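Local coordinates for protein PLP-Dependent L-Arginine Hydroxylase MppP (Streptomyces wadayamensis, PDB 6C9B) that acts as a pyridoxal phosphate-dependent oxidase on L-arginine, giving 4-hydroxy-2-ketoarginine and 2-ketoarginine, at residues E9-W14 against T114-A119; N159-R164 against R337-A342. All coordinates share one frame; numbering follows the deposited sequence.

Contact 1: E9-W14 against T114-A119. With EGV ((4S)-5-carbamimidamido-4-hydroxy-2-oxopentanoic acid), chain F.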
loop_
_atom_site.group_PDB
_atom_site.type_symbol
_atom_site.label_atom_id
_atom_site.label_comp_id
_atom_site.label_asym_id
_atom_site.label_seq_id
_atom_site.Cartn_x
_atom_site.Cartn_y
_atom_site.Cartn_z
ATOM N N GLU B 9 4.009 0.750 20.393
ATOM C CA GLU B 9 4.191 2.164 20.080
ATOM C C GLU B 9 2.939 2.819 19.511
ATOM O O GLU B 9 2.887 4.051 19.423
ATOM C CB GLU B 9 5.343 2.322 19.085
ATOM C CG GLU B 9 6.720 2.057 19.673
ATOM C CD GLU B 9 7.811 2.030 18.616
ATOM O OE1 GLU B 9 8.819 2.748 18.788
ATOM O OE2 GLU B 9 7.654 1.295 17.616
ATOM N N ASN B 10 1.951 2.036 19.097
ATOM C CA ASN B 10 0.745 2.572 18.475
ATOM C C ASN B 10 -0.303 1.467 18.482
ATOM O O ASN B 10 -0.017 0.327 18.858
ATOM C CB ASN B 10 1.030 3.103 17.050
ATOM C CG ASN B 10 1.584 2.030 16.113
ATOM O OD1 ASN B 10 1.221 0.861 16.216
ATOM N ND2 ASN B 10 2.462 2.430 15.191
ATOM N N LEU B 11 -1.537 1.818 18.090
ATOM C CA LEU B 11 -2.641 0.852 18.178
ATOM C C LEU B 11 -2.414 -0.341 17.249
ATOM O O LEU B 11 -2.778 -1.478 17.582
ATOM C CB LEU B 11 -3.990 1.530 17.866
ATOM C CG LEU B 11 -4.374 2.610 18.877
ATOM C CD1 LEU B 11 -5.514 3.430 18.339
ATOM C CD2 LEU B 11 -4.728 1.978 20.211
ATOM N N THR B 12 -1.816 -0.108 16.079
ATOM C CA THR B 12 -1.566 -1.202 15.146
ATOM C C THR B 12 -0.658 -2.258 15.767
ATOM O O THR B 12 -0.845 -3.459 15.542
ATOM C CB THR B 12 -0.973 -0.637 13.851
ATOM O OG1 THR B 12 -1.925 0.270 13.278
ATOM C CG2 THR B 12 -0.637 -1.748 12.822
ATOM N N GLN B 13 0.317 -1.836 16.577
ATOM C CA GLN B 13 1.197 -2.807 17.223
ATOM C C GLN B 13 0.463 -3.612 18.292
ATOM O O GLN B 13 0.788 -4.788 18.504
ATOM C CB GLN B 13 2.429 -2.089 17.783
ATOM C CG GLN B 13 3.301 -1.519 16.648
ATOM C CD GLN B 13 4.584 -0.920 17.147
ATOM O OE1 GLN B 13 4.934 -1.102 18.304
ATOM N NE2 GLN B 13 5.299 -0.198 16.277
ATOM N N TRP B 14 -0.548 -3.025 18.944
ATOM C CA TRP B 14 -1.449 -3.834 19.770
ATOM C C TRP B 14 -2.242 -4.813 18.918
ATOM O O TRP B 14 -2.549 -5.928 19.363
ATOM C CB TRP B 14 -2.428 -2.949 20.537
ATOM C CG TRP B 14 -1.841 -2.207 21.676
ATOM C CD1 TRP B 14 -1.486 -0.886 21.704
ATOM C CD2 TRP B 14 -1.561 -2.728 22.980
ATOM N NE1 TRP B 14 -0.994 -0.559 22.946
ATOM C CE2 TRP B 14 -1.028 -1.672 23.746
ATOM C CE3 TRP B 14 -1.707 -3.986 23.570
ATOM C CZ2 TRP B 14 -0.638 -1.837 25.075
ATOM C CZ3 TRP B 14 -1.320 -4.148 24.887
ATOM C CH2 TRP B 14 -0.792 -3.080 25.626
ATOM N N THR B 114 -9.046 10.045 17.582
ATOM C CA THR B 114 -9.326 9.437 16.287
ATOM C C THR B 114 -8.330 8.301 16.102
ATOM O O THR B 114 -7.438 8.087 16.927
ATOM C CB THR B 114 -9.314 10.473 15.142
ATOM O OG1 THR B 114 -10.052 9.952 14.017
ATOM C CG2 THR B 114 -7.924 10.868 14.718
ATOM N N PHE B 115 -8.496 7.563 15.017
ATOM C CA PHE B 115 -7.605 6.445 14.728
ATOM C C PHE B 115 -6.167 6.963 14.618
ATOM O O PHE B 115 -5.903 7.938 13.902
ATOM C CB PHE B 115 -8.056 5.764 13.433
ATOM C CG PHE B 115 -7.115 4.712 12.936
ATOM C CD1 PHE B 115 -6.492 3.841 13.821
ATOM C CD2 PHE B 115 -6.859 4.591 11.576
ATOM C CE1 PHE B 115 -5.615 2.863 13.361
ATOM C CE2 PHE B 115 -6.004 3.611 11.106
ATOM C CZ PHE B 115 -5.371 2.750 12.003
ATOM N N ASP B 116 -5.251 6.343 15.359
ATOM C CA ASP B 116 -4.002 7.034 15.667
ATOM C C ASP B 116 -3.082 7.118 14.466
ATOM O O ASP B 116 -2.208 8.003 14.444
ATOM C CB ASP B 116 -3.269 6.416 16.888
ATOM C CG ASP B 116 -2.748 4.966 16.669
ATOM O OD1 ASP B 116 -3.171 4.283 15.727
ATOM O OD2 ASP B 116 -1.895 4.536 17.477
ATOM N N ASN B 117 -3.292 6.316 13.424
ATOM C CA ASN B 117 -2.314 6.400 12.361
ATOM C C ASN B 117 -2.513 7.675 11.539
ATOM O O ASN B 117 -1.549 8.138 10.923
ATOM C CB ASN B 117 -2.292 5.135 11.508
ATOM C CG ASN B 117 -3.309 5.117 10.449
ATOM O OD1 ASN B 117 -4.349 5.764 10.541
ATOM N ND2 ASN B 117 -3.036 4.330 9.414
ATOM N N ILE B 118 -3.701 8.297 11.592
ATOM C CA ILE B 118 -3.883 9.610 10.964
ATOM C C ILE B 118 -2.904 10.603 11.576
ATOM O O ILE B 118 -2.152 11.293 10.872
ATOM C CB ILE B 118 -5.339 10.095 11.107
ATOM C CG1 ILE B 118 -6.304 9.199 10.310
ATOM C CG2 ILE B 118 -5.486 11.515 10.584
ATOM C CD1 ILE B 118 -7.761 9.368 10.693
ATOM N N ALA B 119 -2.890 10.663 12.915
ATOM C CA ALA B 119 -1.980 11.561 13.618
ATOM C C ALA B 119 -0.541 11.194 13.339
ATOM O O ALA B 119 0.309 12.067 13.132
ATOM C CB ALA B 119 -2.240 11.510 15.135
HETATM C C10 EGV F . -8.772 -0.200 13.326
HETATM C C02 EGV F . -4.672 -0.963 10.480
HETATM C C03 EGV F . -2.943 0.799 10.098
HETATM C C06 EGV F . -6.018 -0.274 10.575
HETATM C C07 EGV F . -6.490 -0.391 12.041
HETATM C C09 EGV F . -7.786 0.408 12.341
HETATM N N01 EGV F . -3.577 -0.138 10.970
HETATM N N04 EGV F . -1.872 1.593 10.575
HETATM N N05 EGV F . -3.378 0.951 8.865
HETATM O O08 EGV F . -6.917 -0.894 9.748
HETATM O O11 EGV F . -9.852 0.352 13.427
HETATM O O12 EGV F . -8.498 -1.215 13.995
HETATM O O13 EGV F . -8.034 1.491 11.820
HETATM O O HOH W 1 -1.620 2.628 14.530
#

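Contact 2: N159-R164 against R337-A342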
loop_
_atom_site.group_PDB
_atom_site.type_symbol
_atom_site.label_atom_id
_atom_site.label_comp_id
_atom_site.label_asym_id
_atom_site.label_seq_id
_atom_site.Cartn_x
_atom_site.Cartn_y
_atom_site.Cartn_z
ATOM N N ASN B 159 -16.606 8.946 13.252
ATOM C CA ASN B 159 -15.291 8.871 13.860
ATOM C C ASN B 159 -15.011 7.448 14.310
ATOM O O ASN B 159 -15.919 6.676 14.652
ATOM C CB ASN B 159 -15.155 9.827 15.037
ATOM C CG ASN B 159 -13.684 10.090 15.417
ATOM O OD1 ASN B 159 -12.726 9.731 14.671
ATOM N ND2 ASN B 159 -13.487 10.722 16.558
ATOM N N ASN B 160 -13.749 7.117 14.279
ATOM C CA ASN B 160 -13.177 5.900 14.862
ATOM C C ASN B 160 -12.332 6.410 16.005
ATOM O O ASN B 160 -11.328 7.088 15.751
ATOM C CB ASN B 160 -12.328 5.177 13.820
ATOM C CG ASN B 160 -11.692 3.934 14.338
ATOM O OD1 ASN B 160 -11.828 3.572 15.509
ATOM N ND2 ASN B 160 -11.035 3.230 13.444
ATOM N N PRO B 161 -12.663 6.143 17.273
ATOM C CA PRO B 161 -13.468 5.027 17.774
ATOM C C PRO B 161 -14.886 5.314 18.243
ATOM O O PRO B 161 -15.598 4.417 18.698
ATOM C CB PRO B 161 -12.619 4.556 18.960
ATOM C CG PRO B 161 -12.111 5.848 19.531
ATOM C CD PRO B 161 -11.806 6.712 18.332
ATOM N N THR B 162 -15.338 6.552 18.135
ATOM C CA THR B 162 -16.533 6.964 18.847
ATOM C C THR B 162 -17.820 6.789 18.057
ATOM O O THR B 162 -18.904 6.851 18.651
ATOM C CB THR B 162 -16.448 8.439 19.219
ATOM O OG1 THR B 162 -16.547 9.204 18.009
ATOM C CG2 THR B 162 -15.163 8.769 19.978
ATOM N N GLY B 163 -17.731 6.615 16.746
ATOM C CA GLY B 163 -18.901 6.559 15.885
ATOM C C GLY B 163 -19.594 7.878 15.635
ATOM O O GLY B 163 -20.638 7.896 14.973
ATOM N N ARG B 164 -19.084 8.980 16.169
ATOM C CA ARG B 164 -19.799 10.238 16.069
ATOM C C ARG B 164 -19.797 10.712 14.629
ATOM O O ARG B 164 -18.754 10.718 13.973
ATOM C CB ARG B 164 -19.139 11.273 16.979
ATOM C CG ARG B 164 -20.029 12.431 17.378
ATOM C CD ARG B 164 -19.927 12.689 18.885
ATOM N NE ARG B 164 -20.401 14.031 19.228
ATOM C CZ ARG B 164 -19.972 14.750 20.262
ATOM N NH1 ARG B 164 -19.048 14.279 21.096
ATOM N NH2 ARG B 164 -20.467 15.965 20.452
ATOM N N ARG B 337 -5.943 4.143 25.014
ATOM C CA ARG B 337 -5.062 5.294 25.212
ATOM C C ARG B 337 -4.663 5.933 23.903
ATOM O O ARG B 337 -4.711 7.161 23.753
ATOM C CB ARG B 337 -3.789 4.890 25.955
ATOM C CG ARG B 337 -3.906 4.800 27.452
ATOM C CD ARG B 337 -2.573 4.355 28.069
ATOM N NE ARG B 337 -1.458 5.279 27.811
ATOM C CZ ARG B 337 -1.134 6.323 28.573
ATOM N NH1 ARG B 337 -1.842 6.626 29.651
ATOM N NH2 ARG B 337 -0.099 7.085 28.243
ATOM N N GLN B 338 -4.238 5.125 22.946
ATOM C CA GLN B 338 -3.554 5.725 21.806
ATOM C C GLN B 338 -4.479 6.357 20.768
ATOM O O GLN B 338 -3.969 7.065 19.891
ATOM C CB GLN B 338 -2.659 4.699 21.162
ATOM C CG GLN B 338 -1.328 4.625 21.929
ATOM C CD GLN B 338 -0.679 3.269 21.891
ATOM O OE1 GLN B 338 -1.350 2.237 21.910
ATOM N NE2 GLN B 338 0.646 3.262 21.835
ATOM N N PHE B 339 -5.798 6.152 20.844
ATOM C CA PHE B 339 -6.710 6.988 20.064
ATOM C C PHE B 339 -6.680 8.431 20.532
ATOM O O PHE B 339 -7.025 9.340 19.767
ATOM C CB PHE B 339 -8.146 6.488 20.186
ATOM C CG PHE B 339 -8.382 5.129 19.596
ATOM C CD1 PHE B 339 -8.593 4.963 18.241
ATOM C CD2 PHE B 339 -8.444 4.021 20.423
ATOM C CE1 PHE B 339 -8.824 3.709 17.706
ATOM C CE2 PHE B 339 -8.676 2.763 19.895
ATOM C CZ PHE B 339 -8.867 2.608 18.538
ATOM N N HIS B 340 -6.287 8.656 21.780
ATOM C CA HIS B 340 -6.212 10.009 22.331
ATOM C C HIS B 340 -4.789 10.503 22.116
ATOM O O HIS B 340 -3.965 10.618 23.032
ATOM C CB HIS B 340 -6.633 10.006 23.785
ATOM C CG HIS B 340 -8.023 9.502 23.970
ATOM N ND1 HIS B 340 -9.112 10.344 24.073
ATOM C CD2 HIS B 340 -8.511 8.241 24.008
ATOM C CE1 HIS B 340 -10.209 9.615 24.212
ATOM N NE2 HIS B 340 -9.872 8.339 24.155
ATOM N N TRP B 341 -4.534 10.790 20.837
ATOM C CA TRP B 341 -3.190 10.993 20.326
ATOM C C TRP B 341 -2.548 12.266 20.877
ATOM O O TRP B 341 -1.333 12.403 20.816
ATOM C CB TRP B 341 -3.234 11.008 18.788
ATOM C CG TRP B 341 -4.217 11.998 18.230
ATOM C CD1 TRP B 341 -5.498 11.749 17.808
ATOM C CD2 TRP B 341 -4.001 13.413 18.053
ATOM N NE1 TRP B 341 -6.108 12.933 17.394
ATOM C CE2 TRP B 341 -5.200 13.959 17.519
ATOM C CE3 TRP B 341 -2.915 14.259 18.287
ATOM C CZ2 TRP B 341 -5.342 15.325 17.230
ATOM C CZ3 TRP B 341 -3.050 15.617 17.978
ATOM C CH2 TRP B 341 -4.262 16.129 17.472
ATOM N N ALA B 342 -3.331 13.171 21.452
ATOM C CA ALA B 342 -2.796 14.367 22.099
ATOM C C ALA B 342 -2.735 14.261 23.619
ATOM O O ALA B 342 -2.024 15.048 24.252
ATOM C CB ALA B 342 -3.636 15.588 21.715
#

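Contact 1: E9-W14 against T114-A119
A chi1 of 66° tucks the Asp116 carboxylate between its own backbone N and carbonyl carbon and sets OD2 before Leu11 N, while chi1 of -64° in Leu11 lays CG and CD1 against that carboxylate. Leu11 N donates to Asp116 OD2 over 2.8 Å, a nearly straight bond that reaches the syn side of the oxygen from somewhat out of the carboxylate plane. Leu11 CG is 3.4 Å from the same OD2 of Asp116. The other oxygen, Asp116 OD1, accepts from a water at 2.6 Å that is also hydrogen-bonded to Thr12 OG1. Asn10 is the N-cap, its OD1 accepting from Gln13 N at 2.9 Å, and its ND2 is held by Ser248 of the second subunit. Helix 11-16, near the N-terminal end of the chain, lines the ligand pocket of this PLP enzyme of the aminotransferase family. Thr12 OG1 accepts from both N01 (2.9 Å) and N04 (3.0 Å) of the product's guanidinium group. Phe115 presents one ring face to the keto end of the ligand, with C09 3.3 Å above the ring plane. Magnesium has been seen at Asp116 in a crystal structure of this protein, though none is bound to this chain.

Contact 2: N159-R164 against R337-A342
One face of the Phe339 ring is taken by Pro161, whose CG stands 3.7 Å above the ring plane, displaced toward the rim, while the amide of Asn160 approaches the ring obliquely, its plane turned 44° from that of the phenyl group. The proline contact is a CH-pi interaction: CG of Pro161 lies 4.0 Å from the centroid of the Phe339 ring and only 22° off the ring normal. Beside it, Pro161 CD comes within 3.7 Å of CD1 of Phe339, and the two side chains run past each other in opposite directions. Asn160 OD1 is 3.7 Å from Phe339 CE1, a van der Waals approach.

The peptide bond between Asn160 and Pro161 is cis, the Asn-cis-Pro element known from aspartate aminotransferase and its relatives, where the asparagine hydrogen-bonds O3 of the cofactor. Asn160 ND2 does so here, to the cofactor-modified lysine at position 221, and also bonds the product's carboxylate. Its CG is anti to the backbone N (chi1 179°), which carries the amide out to the ligand. The Phe339 ring therefore packs against a loop whose Asn160 touches both ligand and cofactor; beyond the proline, that loop forms an ST turn at Thr162.

Segment 159-164 follows strand 152-156 of the seven-stranded sheet and leads toward helix 168-181, whereas 337-342 joins strands 331-335 and 350-354 of the smaller sheet. Around their meeting point, Pro161 and Phe339 both touch Arg352 of strand 350-354, itself hydrogen-bonded to the product, so the pair forms part of the second shell behind that arginine. Pro161 also packs on Arg311 of strand 309-314, and Phe339 reaches Leu11 of helix 11-16.

In the fold
Both segments of contact 1 precede those of contact 2 in the sequence, but the centres lie about 9 Å apart. They touch directly: Thr114 OG1 and Asn159 OD1 are 2.8 Å apart, probably hydrogen-bonded, and Thr114 N probably donates to Phe339 O. Segments 114-119 and 159-164 follow neighbouring parallel strands, 107-112 and 152-156, of the seven-stranded sheet; the 337-342 loop comes from the five-stranded sheet, and 9-14 from the N-terminal segment. Remote parts of the sequence thereby converge on one pocket, where Thr12, Phe115 and Asn117 from contact 1 and Asn160 from contact 2 line part of the pocket that holds the product, while the second subunit adjoins contact 1.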